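Local coordinates for quinone reductase (Klebsiella pneumoniae subsp. pneumoniae, PDB 4GI5), which binds flavin-adenine dinucleotide and probably reduces quinones with electrons from NADH or NADPH, at residues L171-Y182 with P213-K221; L37-H48 with F227-L238. One frame throughout, in Å; residues are numbered along the deposited sequence.

Interaction 1: residues L171-Y182 with P213-K221; sequences LIVTAGGWAEHY and PLVFYRTDK. With FAD (flavin-adenine dinucleotide), chain H.
Strands 168-174 and 209-216 pair in parallel at one margin of the central sheet, Ile172, Val173 and Thr174 facing Leu214, Val215 and Phe216, and the loops that follow them close on the flavin. The axes of the short strands run 6° apart. Val173 points both its N and its O at the neighbouring strand, the N donating to Leu214 O and the O receiving Phe216 N, the parallel pattern in which one residue bonds to the two that flank its partner, Val215. Ala175 N to Phe216 O (2.8 Å) ends this regular pairing; beyond it, Thr219 N reaches Ala175 O and Arg218 N reaches Gly177 O at 2.9 Å, the latter donor standing above the carbonyl plane.

Away from the flavin the loops interlock through flat groups. The guanidinium of Arg218 lies on one face of the Trp178 indole, planes 15° apart and centres 3.8 Å apart, with His181 NE2 over the opposite face. A bend in the arginine chain (chi3 67°) lays it along the ring. Ala179 CA sits over a face of Tyr217, 3.7 Å from the ring centroid. Trp178 and His181 also meet Trp155 of the second subunit.

On the flavin side, Gly177 N (2.8 Å) and Tyr182 OH (2.5 Å) both donate to FAD O2, which lies in the plane of the tyrosine ring, while Gly176 N donates to FAD N1. Thr174 OG1 and Thr219 OG1 each bond FAD O4', and Asp220 OD1 accepts from FAD O3' at 2.5 Å. Placing cofactor-binding loops at the C-terminal ends of parallel strands is characteristic of the flavodoxin-like fold.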
# COMPACT_ATOMS: atom_id res chain seq x y z
N LEU B 171 10.30 -3.85 -9.53
CA LEU B 171 9.33 -4.74 -8.95
C LEU B 171 9.09 -5.94 -9.87
O LEU B 171 9.01 -5.79 -11.10
CB LEU B 171 8.02 -3.99 -8.87
CG LEU B 171 7.93 -2.63 -8.08
CD1 LEU B 171 6.55 -2.06 -7.99
CD2 LEU B 171 8.52 -2.78 -6.72
N ILE B 172 8.80 -7.09 -9.27
CA ILE B 172 8.28 -8.23 -9.95
C ILE B 172 7.01 -8.62 -9.26
O ILE B 172 7.00 -8.96 -8.11
CB ILE B 172 9.26 -9.42 -9.91
CG1 ILE B 172 10.58 -9.11 -10.57
CG2 ILE B 172 8.59 -10.61 -10.59
CD1 ILE B 172 11.62 -10.23 -10.32
N VAL B 173 5.89 -8.43 -9.90
CA VAL B 173 4.56 -8.56 -9.35
C VAL B 173 3.72 -9.55 -10.12
O VAL B 173 3.62 -9.54 -11.33
CB VAL B 173 3.84 -7.21 -9.44
CG1 VAL B 173 2.44 -7.28 -8.81
CG2 VAL B 173 4.73 -6.15 -8.78
N THR B 174 3.04 -10.43 -9.40
CA THR B 174 2.06 -11.30 -9.97
C THR B 174 0.66 -10.89 -9.54
O THR B 174 0.46 -10.63 -8.36
CB THR B 174 2.26 -12.81 -9.51
OG1 THR B 174 2.38 -12.85 -8.09
CG2 THR B 174 3.58 -13.44 -10.08
N ALA B 175 -0.27 -10.87 -10.47
CA ALA B 175 -1.63 -10.41 -10.22
C ALA B 175 -2.63 -11.43 -10.71
O ALA B 175 -2.44 -12.07 -11.78
CB ALA B 175 -1.84 -9.05 -10.90
N GLY B 176 -3.70 -11.57 -9.97
CA GLY B 176 -4.79 -12.44 -10.43
C GLY B 176 -5.64 -11.87 -11.52
O GLY B 176 -6.16 -12.63 -12.36
N GLY B 177 -5.82 -10.55 -11.55
CA GLY B 177 -6.69 -9.94 -12.56
C GLY B 177 -6.06 -10.00 -13.97
O GLY B 177 -4.83 -10.21 -14.18
N TRP B 178 -6.91 -9.72 -14.98
CA TRP B 178 -6.43 -9.70 -16.35
C TRP B 178 -5.69 -8.42 -16.68
O TRP B 178 -5.94 -7.33 -16.09
CB TRP B 178 -7.66 -9.79 -17.26
CG TRP B 178 -8.51 -10.94 -17.10
CD1 TRP B 178 -8.47 -11.94 -16.18
CD2 TRP B 178 -9.53 -11.31 -18.05
NE1 TRP B 178 -9.44 -12.86 -16.47
CE2 TRP B 178 -10.10 -12.48 -17.62
CE3 TRP B 178 -9.99 -10.71 -19.21
CZ2 TRP B 178 -11.17 -13.09 -18.30
CZ3 TRP B 178 -11.06 -11.30 -19.89
CH2 TRP B 178 -11.60 -12.49 -19.44
N ALA B 179 -4.84 -8.44 -17.69
CA ALA B 179 -4.13 -7.28 -18.09
C ALA B 179 -5.14 -6.13 -18.45
O ALA B 179 -4.90 -4.95 -18.18
CB ALA B 179 -3.22 -7.58 -19.32
N GLU B 180 -6.24 -6.53 -19.09
CA GLU B 180 -7.22 -5.48 -19.56
C GLU B 180 -7.84 -4.75 -18.35
O GLU B 180 -8.22 -3.60 -18.46
CB GLU B 180 -8.42 -6.13 -20.32
CG GLU B 180 -8.03 -6.70 -21.66
CD GLU B 180 -7.48 -8.21 -21.64
OE1 GLU B 180 -6.82 -8.76 -20.66
OE2 GLU B 180 -7.67 -8.89 -22.70
N HIS B 181 -7.93 -5.45 -17.23
CA HIS B 181 -8.49 -4.89 -16.01
C HIS B 181 -7.63 -3.82 -15.40
O HIS B 181 -8.13 -3.02 -14.61
CB HIS B 181 -8.74 -5.99 -14.98
CG HIS B 181 -9.65 -7.06 -15.44
ND1 HIS B 181 -9.77 -8.26 -14.78
CD2 HIS B 181 -10.40 -7.17 -16.57
CE1 HIS B 181 -10.64 -9.02 -15.41
NE2 HIS B 181 -11.00 -8.40 -16.53
N TYR B 182 -6.38 -3.72 -15.82
CA TYR B 182 -5.40 -2.76 -15.42
C TYR B 182 -4.94 -1.84 -16.54
O TYR B 182 -3.93 -1.19 -16.44
CB TYR B 182 -4.18 -3.46 -14.77
CG TYR B 182 -4.40 -4.20 -13.49
CD1 TYR B 182 -4.39 -3.53 -12.33
CD2 TYR B 182 -4.72 -5.54 -13.45
CE1 TYR B 182 -4.57 -4.13 -11.08
CE2 TYR B 182 -4.83 -6.18 -12.24
CZ TYR B 182 -4.77 -5.45 -11.06
OH TYR B 182 -4.98 -6.17 -9.92
N PRO B 213 8.33 -1.98 -14.17
CA PRO B 213 8.05 -3.22 -13.44
C PRO B 213 7.81 -4.39 -14.37
O PRO B 213 7.39 -4.17 -15.50
CB PRO B 213 6.78 -2.85 -12.69
CG PRO B 213 6.08 -1.83 -13.55
CD PRO B 213 7.21 -1.05 -14.12
N LEU B 214 8.03 -5.59 -13.85
CA LEU B 214 7.64 -6.81 -14.53
C LEU B 214 6.37 -7.33 -13.85
O LEU B 214 6.42 -7.64 -12.66
CB LEU B 214 8.75 -7.82 -14.34
CG LEU B 214 8.45 -9.18 -14.94
CD1 LEU B 214 8.11 -9.11 -16.42
CD2 LEU B 214 9.63 -10.08 -14.72
N VAL B 215 5.29 -7.21 -14.54
CA VAL B 215 4.00 -7.62 -14.02
C VAL B 215 3.36 -8.73 -14.86
O VAL B 215 3.22 -8.62 -16.10
CB VAL B 215 3.00 -6.43 -13.97
CG1 VAL B 215 1.68 -6.82 -13.32
CG2 VAL B 215 3.66 -5.27 -13.27
N PHE B 216 3.02 -9.81 -14.16
CA PHE B 216 2.32 -10.92 -14.74
C PHE B 216 0.84 -10.91 -14.34
O PHE B 216 0.48 -10.69 -13.18
CB PHE B 216 2.94 -12.23 -14.28
CG PHE B 216 4.38 -12.40 -14.67
CD1 PHE B 216 4.82 -12.24 -16.01
CD2 PHE B 216 5.34 -12.61 -13.73
CE1 PHE B 216 6.14 -12.43 -16.37
CE2 PHE B 216 6.70 -12.81 -14.13
CZ PHE B 216 7.07 -12.74 -15.39
N TYR B 217 -0.05 -11.20 -15.32
CA TYR B 217 -1.48 -11.17 -15.10
C TYR B 217 -2.11 -12.54 -15.18
O TYR B 217 -1.48 -13.50 -15.72
CB TYR B 217 -2.11 -10.28 -16.13
CG TYR B 217 -1.61 -8.89 -16.01
CD1 TYR B 217 -2.14 -7.97 -15.06
CD2 TYR B 217 -0.60 -8.43 -16.88
CE1 TYR B 217 -1.64 -6.71 -15.04
CE2 TYR B 217 -0.15 -7.12 -16.80
CZ TYR B 217 -0.70 -6.29 -15.80
OH TYR B 217 -0.20 -4.97 -15.73
N ARG B 218 -3.32 -12.69 -14.68
CA ARG B 218 -4.05 -13.94 -14.69
C ARG B 218 -3.27 -15.07 -14.10
O ARG B 218 -3.27 -16.18 -14.60
CB ARG B 218 -4.50 -14.34 -16.12
CG ARG B 218 -5.34 -13.35 -16.75
CD ARG B 218 -6.09 -13.92 -18.05
NE ARG B 218 -7.08 -14.96 -17.73
CZ ARG B 218 -8.10 -15.27 -18.58
NH1 ARG B 218 -8.22 -14.66 -19.77
NH2 ARG B 218 -9.00 -16.18 -18.24
N THR B 219 -2.60 -14.81 -13.01
CA THR B 219 -1.64 -15.76 -12.50
C THR B 219 -2.23 -16.93 -11.76
O THR B 219 -1.50 -17.93 -11.61
CB THR B 219 -0.58 -15.14 -11.62
OG1 THR B 219 -1.18 -14.48 -10.54
CG2 THR B 219 0.22 -14.18 -12.53
N ASP B 220 -3.47 -16.84 -11.27
CA ASP B 220 -4.04 -17.92 -10.52
C ASP B 220 -4.28 -19.19 -11.38
O ASP B 220 -4.37 -20.24 -10.79
CB ASP B 220 -5.36 -17.50 -9.82
CG ASP B 220 -5.14 -16.33 -8.76
OD1 ASP B 220 -4.34 -16.53 -7.88
OD2 ASP B 220 -5.88 -15.29 -8.79
N LYS B 221 -4.36 -19.05 -12.68
CA LYS B 221 -4.58 -20.20 -13.54
C LYS B 221 -3.33 -20.61 -14.25
O LYS B 221 -3.40 -21.33 -15.26
CB LYS B 221 -5.60 -19.76 -14.59
CG LYS B 221 -6.95 -19.33 -14.02
CD LYS B 221 -7.54 -20.42 -13.11
CE LYS B 221 -8.60 -19.87 -12.17
NZ LYS B 221 -9.88 -20.07 -12.88
PA FAD H . -0.02 -19.78 -6.34
O1A FAD H . 1.07 -20.39 -5.56
O2A FAD H . -1.42 -19.74 -5.94
O5B FAD H . -0.05 -20.46 -7.84
C5B FAD H . -0.79 -19.96 -8.97
C4B FAD H . -0.80 -21.01 -10.03
O4B FAD H . 0.49 -21.08 -10.59
C3B FAD H . -1.25 -22.36 -9.54
O3B FAD H . -2.20 -22.81 -10.49
C2B FAD H . 0.05 -23.11 -9.66
O2B FAD H . -0.13 -24.55 -9.80
C1B FAD H . 0.80 -22.52 -10.80
N9A FAD H . 2.26 -22.80 -10.67
C8A FAD H . 3.13 -22.82 -9.53
N7A FAD H . 4.36 -23.16 -9.84
C5A FAD H . 4.21 -23.48 -11.15
C6A FAD H . 5.08 -24.06 -12.18
N6A FAD H . 6.29 -24.22 -11.76
N1A FAD H . 4.65 -24.27 -13.47
C2A FAD H . 3.40 -23.97 -13.80
N3A FAD H . 2.51 -23.46 -12.86
C4A FAD H . 2.95 -23.23 -11.68
N1 FAD H . -5.02 -10.02 -7.66
C2 FAD H . -5.12 -8.82 -8.25
O2 FAD H . -5.06 -8.68 -9.55
N3 FAD H . -5.30 -7.67 -7.51
C4 FAD H . -5.51 -7.70 -6.18
O4 FAD H . -5.58 -6.66 -5.51
C4X FAD H . -5.43 -8.99 -5.54
N5 FAD H . -5.56 -9.07 -4.18
C5X FAD H . -5.36 -10.32 -3.54
C6 FAD H . -5.39 -10.41 -2.23
C7 FAD H . -5.09 -11.59 -1.56
C7M FAD H . -5.11 -11.66 -0.08
C8 FAD H . -4.85 -12.76 -2.32
C8M FAD H . -4.59 -14.07 -1.61
C9 FAD H . -4.84 -12.71 -3.68
C9A FAD H . -5.07 -11.47 -4.34
N10 FAD H . -4.93 -11.33 -5.70
C10 FAD H . -5.09 -10.11 -6.34
C1' FAD H . -4.56 -12.47 -6.56
C2' FAD H . -3.04 -12.62 -6.39
O2' FAD H . -2.24 -11.57 -6.93
C3' FAD H . -2.55 -13.97 -7.02
O3' FAD H . -3.22 -14.97 -6.21
C4' FAD H . -1.04 -14.20 -6.91
O4' FAD H . -0.39 -13.34 -7.79
C5' FAD H . -0.69 -15.64 -7.37
O5' FAD H . 0.65 -15.87 -7.10
P FAD H . 1.00 -17.05 -6.02
O1P FAD H . 2.47 -17.15 -5.96
O2P FAD H . 0.30 -16.90 -4.74
O3P FAD H . 0.38 -18.28 -6.86
O HOH W 1 -5.88 -15.32 -12.13

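Interaction 2: residues L37-H48 with F227-L238; sequences LNGALKNFAIRH and FADQCAALAERL. With FAD (flavin-adenine dinucleotide), chain H.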
# COMPACT_ATOMS: atom_id res chain seq x y z
N LEU B 37 3.77 -20.27 -7.08
CA LEU B 37 4.25 -19.64 -8.27
C LEU B 37 5.37 -18.67 -7.98
O LEU B 37 6.42 -18.61 -8.63
CB LEU B 37 3.03 -19.01 -8.98
CG LEU B 37 3.44 -18.24 -10.23
CD1 LEU B 37 3.96 -19.12 -11.38
CD2 LEU B 37 2.27 -17.45 -10.78
N ASN B 38 5.15 -17.76 -7.01
CA ASN B 38 6.20 -16.85 -6.61
C ASN B 38 7.52 -17.55 -6.16
O ASN B 38 8.61 -17.12 -6.52
CB ASN B 38 5.73 -15.92 -5.48
CG ASN B 38 5.11 -14.64 -6.06
OD1 ASN B 38 5.85 -13.69 -6.31
ND2 ASN B 38 3.85 -14.68 -6.37
N GLY B 39 7.37 -18.60 -5.42
CA GLY B 39 8.54 -19.34 -5.02
C GLY B 39 9.32 -19.86 -6.25
O GLY B 39 10.60 -19.86 -6.27
N ALA B 40 8.60 -20.39 -7.21
CA ALA B 40 9.20 -20.87 -8.47
C ALA B 40 9.94 -19.79 -9.21
O ALA B 40 11.03 -19.96 -9.78
CB ALA B 40 8.17 -21.57 -9.33
N LEU B 41 9.30 -18.60 -9.35
CA LEU B 41 9.94 -17.53 -10.01
C LEU B 41 11.13 -16.96 -9.29
O LEU B 41 12.12 -16.60 -9.92
CB LEU B 41 8.89 -16.41 -10.25
CG LEU B 41 7.71 -16.72 -11.17
CD1 LEU B 41 6.62 -15.59 -11.02
CD2 LEU B 41 8.16 -16.74 -12.61
N LYS B 42 11.08 -16.95 -7.97
CA LYS B 42 12.17 -16.51 -7.13
C LYS B 42 13.40 -17.45 -7.38
O LYS B 42 14.52 -17.00 -7.60
CB LYS B 42 11.81 -16.60 -5.67
CG LYS B 42 13.04 -16.51 -4.74
CD LYS B 42 12.87 -16.75 -3.30
CE LYS B 42 12.15 -18.00 -2.98
NZ LYS B 42 13.15 -19.05 -2.60
N ASN B 43 13.14 -18.74 -7.34
CA ASN B 43 14.27 -19.67 -7.51
C ASN B 43 14.88 -19.58 -8.88
O ASN B 43 16.12 -19.59 -8.98
CB ASN B 43 13.86 -21.08 -7.13
CG ASN B 43 13.59 -21.22 -5.64
OD1 ASN B 43 14.10 -20.51 -4.73
ND2 ASN B 43 12.77 -22.14 -5.40
N PHE B 44 14.06 -19.40 -9.91
CA PHE B 44 14.50 -19.15 -11.25
C PHE B 44 15.36 -17.93 -11.30
O PHE B 44 16.43 -17.92 -11.94
CB PHE B 44 13.30 -19.07 -12.21
CG PHE B 44 13.68 -18.82 -13.62
CD1 PHE B 44 13.96 -19.94 -14.46
CD2 PHE B 44 13.90 -17.56 -14.09
CE1 PHE B 44 14.39 -19.74 -15.76
CE2 PHE B 44 14.34 -17.31 -15.40
CZ PHE B 44 14.56 -18.41 -16.25
N ALA B 45 14.89 -16.80 -10.70
CA ALA B 45 15.64 -15.57 -10.81
C ALA B 45 17.00 -15.66 -10.13
O ALA B 45 18.03 -15.19 -10.69
CB ALA B 45 14.88 -14.39 -10.15
N ILE B 46 17.01 -16.26 -8.96
CA ILE B 46 18.26 -16.36 -8.18
C ILE B 46 19.26 -17.21 -9.03
O ILE B 46 20.43 -16.76 -9.25
CB ILE B 46 18.04 -17.05 -6.88
CG1 ILE B 46 17.29 -16.14 -5.88
CG2 ILE B 46 19.35 -17.36 -6.15
CD1 ILE B 46 16.76 -16.85 -4.71
N ARG B 47 18.78 -18.35 -9.50
CA ARG B 47 19.71 -19.19 -10.35
C ARG B 47 20.14 -18.52 -11.60
O ARG B 47 21.35 -18.65 -12.02
CB ARG B 47 19.13 -20.55 -10.59
CG ARG B 47 18.93 -21.30 -9.33
CD ARG B 47 18.48 -22.74 -9.61
NE ARG B 47 17.88 -23.30 -8.38
CZ ARG B 47 16.59 -23.64 -8.23
NH1 ARG B 47 15.69 -23.46 -9.23
NH2 ARG B 47 16.17 -24.13 -7.06
N HIS B 48 19.25 -17.82 -12.29
CA HIS B 48 19.59 -17.14 -13.50
C HIS B 48 20.68 -16.11 -13.25
O HIS B 48 21.63 -15.93 -14.07
CB HIS B 48 18.33 -16.50 -14.13
CG HIS B 48 18.53 -16.10 -15.53
ND1 HIS B 48 18.97 -14.86 -15.89
CD2 HIS B 48 18.43 -16.83 -16.68
CE1 HIS B 48 19.06 -14.80 -17.20
NE2 HIS B 48 18.74 -15.97 -17.70
N PHE B 227 3.67 -20.50 -17.47
CA PHE B 227 4.88 -20.44 -16.73
C PHE B 227 6.13 -20.31 -17.60
O PHE B 227 7.06 -19.56 -17.30
CB PHE B 227 4.99 -21.61 -15.80
CG PHE B 227 6.16 -21.54 -14.88
CD1 PHE B 227 6.19 -20.59 -13.80
CD2 PHE B 227 7.26 -22.40 -14.98
CE1 PHE B 227 7.27 -20.45 -12.96
CE2 PHE B 227 8.38 -22.23 -14.16
CZ PHE B 227 8.39 -21.29 -13.12
N ALA B 228 6.19 -21.08 -18.70
CA ALA B 228 7.30 -20.90 -19.58
C ALA B 228 7.34 -19.47 -20.15
O ALA B 228 8.49 -18.90 -20.29
CB ALA B 228 7.28 -21.94 -20.75
N ASP B 229 6.19 -18.90 -20.47
CA ASP B 229 6.18 -17.55 -20.93
C ASP B 229 6.72 -16.55 -19.82
O ASP B 229 7.44 -15.59 -20.16
CB ASP B 229 4.81 -17.09 -21.41
CG ASP B 229 4.33 -17.79 -22.69
OD1 ASP B 229 5.17 -18.36 -23.41
OD2 ASP B 229 3.12 -17.84 -22.83
N GLN B 230 6.24 -16.76 -18.59
CA GLN B 230 6.71 -15.95 -17.46
C GLN B 230 8.19 -16.04 -17.30
O GLN B 230 8.86 -15.06 -17.12
CB GLN B 230 5.98 -16.35 -16.16
CG GLN B 230 4.46 -16.09 -16.19
CD GLN B 230 3.73 -16.86 -15.13
OE1 GLN B 230 4.25 -17.84 -14.58
NE2 GLN B 230 2.50 -16.50 -14.91
N CYS B 231 8.73 -17.28 -17.31
CA CYS B 231 10.16 -17.48 -17.16
C CYS B 231 10.93 -16.77 -18.24
O CYS B 231 11.96 -16.21 -17.88
CB CYS B 231 10.56 -18.97 -17.22
SG CYS B 231 9.94 -19.94 -15.86
N ALA B 232 10.45 -16.82 -19.50
CA ALA B 232 11.20 -16.18 -20.61
C ALA B 232 11.25 -14.66 -20.44
O ALA B 232 12.27 -14.01 -20.64
CB ALA B 232 10.53 -16.54 -21.91
N ALA B 233 10.11 -14.11 -20.02
CA ALA B 233 10.01 -12.64 -19.75
C ALA B 233 10.91 -12.21 -18.59
O ALA B 233 11.62 -11.23 -18.70
CB ALA B 233 8.52 -12.26 -19.51
N LEU B 234 10.92 -13.02 -17.52
CA LEU B 234 11.74 -12.79 -16.40
C LEU B 234 13.25 -12.82 -16.79
O LEU B 234 14.02 -11.97 -16.45
CB LEU B 234 11.36 -13.76 -15.30
CG LEU B 234 12.21 -13.77 -14.05
CD1 LEU B 234 12.28 -12.43 -13.38
CD2 LEU B 234 11.64 -14.76 -13.02
N ALA B 235 13.63 -13.83 -17.53
CA ALA B 235 15.03 -13.95 -17.86
C ALA B 235 15.46 -12.74 -18.69
O ALA B 235 16.58 -12.22 -18.49
CB ALA B 235 15.25 -15.33 -18.61
N GLU B 236 14.61 -12.30 -19.57
CA GLU B 236 14.90 -11.14 -20.46
C GLU B 236 15.07 -9.89 -19.63
O GLU B 236 15.99 -9.13 -19.84
CB GLU B 236 13.83 -10.97 -21.57
CG GLU B 236 13.62 -9.60 -22.25
CD GLU B 236 14.79 -8.96 -22.86
OE1 GLU B 236 15.71 -9.70 -23.28
OE2 GLU B 236 14.79 -7.69 -22.96
N ARG B 237 14.22 -9.68 -18.59
CA ARG B 237 14.47 -8.56 -17.70
C ARG B 237 15.74 -8.64 -16.90
O ARG B 237 16.47 -7.65 -16.70
CB ARG B 237 13.21 -8.33 -16.73
CG ARG B 237 11.92 -7.99 -17.44
CD ARG B 237 11.90 -6.74 -18.36
NE ARG B 237 12.53 -5.68 -17.65
CZ ARG B 237 11.85 -4.79 -16.87
NH1 ARG B 237 10.58 -4.90 -16.76
NH2 ARG B 237 12.50 -3.91 -16.19
N LEU B 238 16.04 -9.82 -16.39
CA LEU B 238 17.23 -9.99 -15.61
C LEU B 238 18.53 -9.83 -16.46
O LEU B 238 19.55 -9.41 -15.95
CB LEU B 238 17.16 -11.39 -14.97
CG LEU B 238 16.09 -11.57 -13.88
CD1 LEU B 238 16.07 -13.01 -13.43
CD2 LEU B 238 16.24 -10.61 -12.69
PA FAD H . -0.02 -19.78 -6.34
O1A FAD H . 1.07 -20.39 -5.56
O2A FAD H . -1.42 -19.74 -5.94
O5B FAD H . -0.05 -20.46 -7.84
C5B FAD H . -0.79 -19.96 -8.97
C4B FAD H . -0.80 -21.01 -10.03
O4B FAD H . 0.49 -21.08 -10.59
C3B FAD H . -1.25 -22.36 -9.54
O3B FAD H . -2.20 -22.81 -10.49
C2B FAD H . 0.05 -23.11 -9.66
O2B FAD H . -0.13 -24.55 -9.80
C1B FAD H . 0.80 -22.52 -10.80
N9A FAD H . 2.26 -22.80 -10.67
C8A FAD H . 3.13 -22.82 -9.53
N7A FAD H . 4.36 -23.16 -9.84
C5A FAD H . 4.21 -23.48 -11.15
C6A FAD H . 5.08 -24.06 -12.18
N6A FAD H . 6.29 -24.22 -11.76
N1A FAD H . 4.65 -24.27 -13.47
C2A FAD H . 3.40 -23.97 -13.80
N3A FAD H . 2.51 -23.46 -12.86
C4A FAD H . 2.95 -23.23 -11.68
N1 FAD H . -5.02 -10.02 -7.66
C2 FAD H . -5.12 -8.82 -8.25
O2 FAD H . -5.06 -8.68 -9.55
N3 FAD H . -5.30 -7.67 -7.51
C4 FAD H . -5.51 -7.70 -6.18
O4 FAD H . -5.58 -6.66 -5.51
C4X FAD H . -5.43 -8.99 -5.54
N5 FAD H . -5.56 -9.07 -4.18
C5X FAD H . -5.36 -10.32 -3.54
C6 FAD H . -5.39 -10.41 -2.23
C7 FAD H . -5.09 -11.59 -1.56
C7M FAD H . -5.11 -11.66 -0.08
C8 FAD H . -4.85 -12.76 -2.32
C8M FAD H . -4.59 -14.07 -1.61
C9 FAD H . -4.84 -12.71 -3.68
C9A FAD H . -5.07 -11.47 -4.34
N10 FAD H . -4.93 -11.33 -5.70
C10 FAD H . -5.09 -10.11 -6.34
C1' FAD H . -4.56 -12.47 -6.56
C2' FAD H . -3.04 -12.62 -6.39
O2' FAD H . -2.24 -11.57 -6.93
C3' FAD H . -2.55 -13.97 -7.02
O3' FAD H . -3.22 -14.97 -6.21
C4' FAD H . -1.04 -14.20 -6.91
O4' FAD H . -0.39 -13.34 -7.79
C5' FAD H . -0.69 -15.64 -7.37
O5' FAD H . 0.65 -15.87 -7.10
P FAD H . 1.00 -17.05 -6.02
O1P FAD H . 2.47 -17.15 -5.96
O2P FAD H . 0.30 -16.90 -4.74
O3P FAD H . 0.38 -18.28 -6.86
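Phe44 and Phe227 have the most surface buried by the contact of helix 37-48 with helix 227-238, followed by Leu41 and Leu234. The short axes cross at -38° and approach to 10.3 Å, a separation bridged by side chains.

Phe44 has its CG anti to the backbone N (chi1 -179°), which extends the ring to the second helix. One face receives Cys231: CB stands 4.3 Å from the ring centroid and SG 4.5 Å, only 19° off the normal, a sulfur-aromatic contact. Ala235 CB comes to the ring's edge in its plane, and Leu234 CD2 meets Phe44 CD2 at 3.8 Å. The same leucine methyl touches Leu41 O and Leu41 CD2, so it packs against both residues of the first helix. Farther along, Ala235 CB lies over a face of His48, while Leu238 CD1 presses on Ala45.

In this flavodoxin-like fold both helices pack on the same face of the parallel sheet: Leu41 rests on Thr174 of strand 168-174, and Leu234 on Ile172 and on Leu214 of strand 209-216.

Phe227 belongs to both the helix interface and the cofactor pocket. Its ring meets Leu37 CD1 (3.6 Å from Phe227 CD1), Leu41 CD2 and Ala40 CB, and one face is covered by FAD N6A of the adenine, 3.7 Å above the plane; Cys231 SG lies over the opposite face, so the sulfur sits between the Phe44 and Phe227 rings. Leu37 CD1 also abuts Gln230 OE1, a buried oxygen without a polar partner in the model, although Gln230 NE2 bonds Thr222 OG1. At the start of helix 37-48, Leu37 N donates to FAD O1A, and Asn38 N and ND2 both donate to FAD O1P, each at 2.9 Å.

Overall arrangement
The centres of interactions 1 and 2 lie about 14 Å apart on the same side of the chain's centre, and the contacts touch directly: Asn38 ND2 is 2.9 Å from Thr174 OG1, a probable hydrogen bond, and Phe216 CZ packs 3.4 Å from Gln230 O. In chain order, residues 37-48 come first, then 171-182, 213-221 and 227-238, so interaction 2 brackets interaction 1. Strand 209-216 is followed by helix 224-239 through the loop that carries Thr219 and Asp220, coupling the sheet margin to the helix layer. Both contacts reach the same FAD: interaction 1 meets the isoalloxazine and ribityl portions, and interaction 2 the phosphates and adenine, so together they grip much of the cofactor's length.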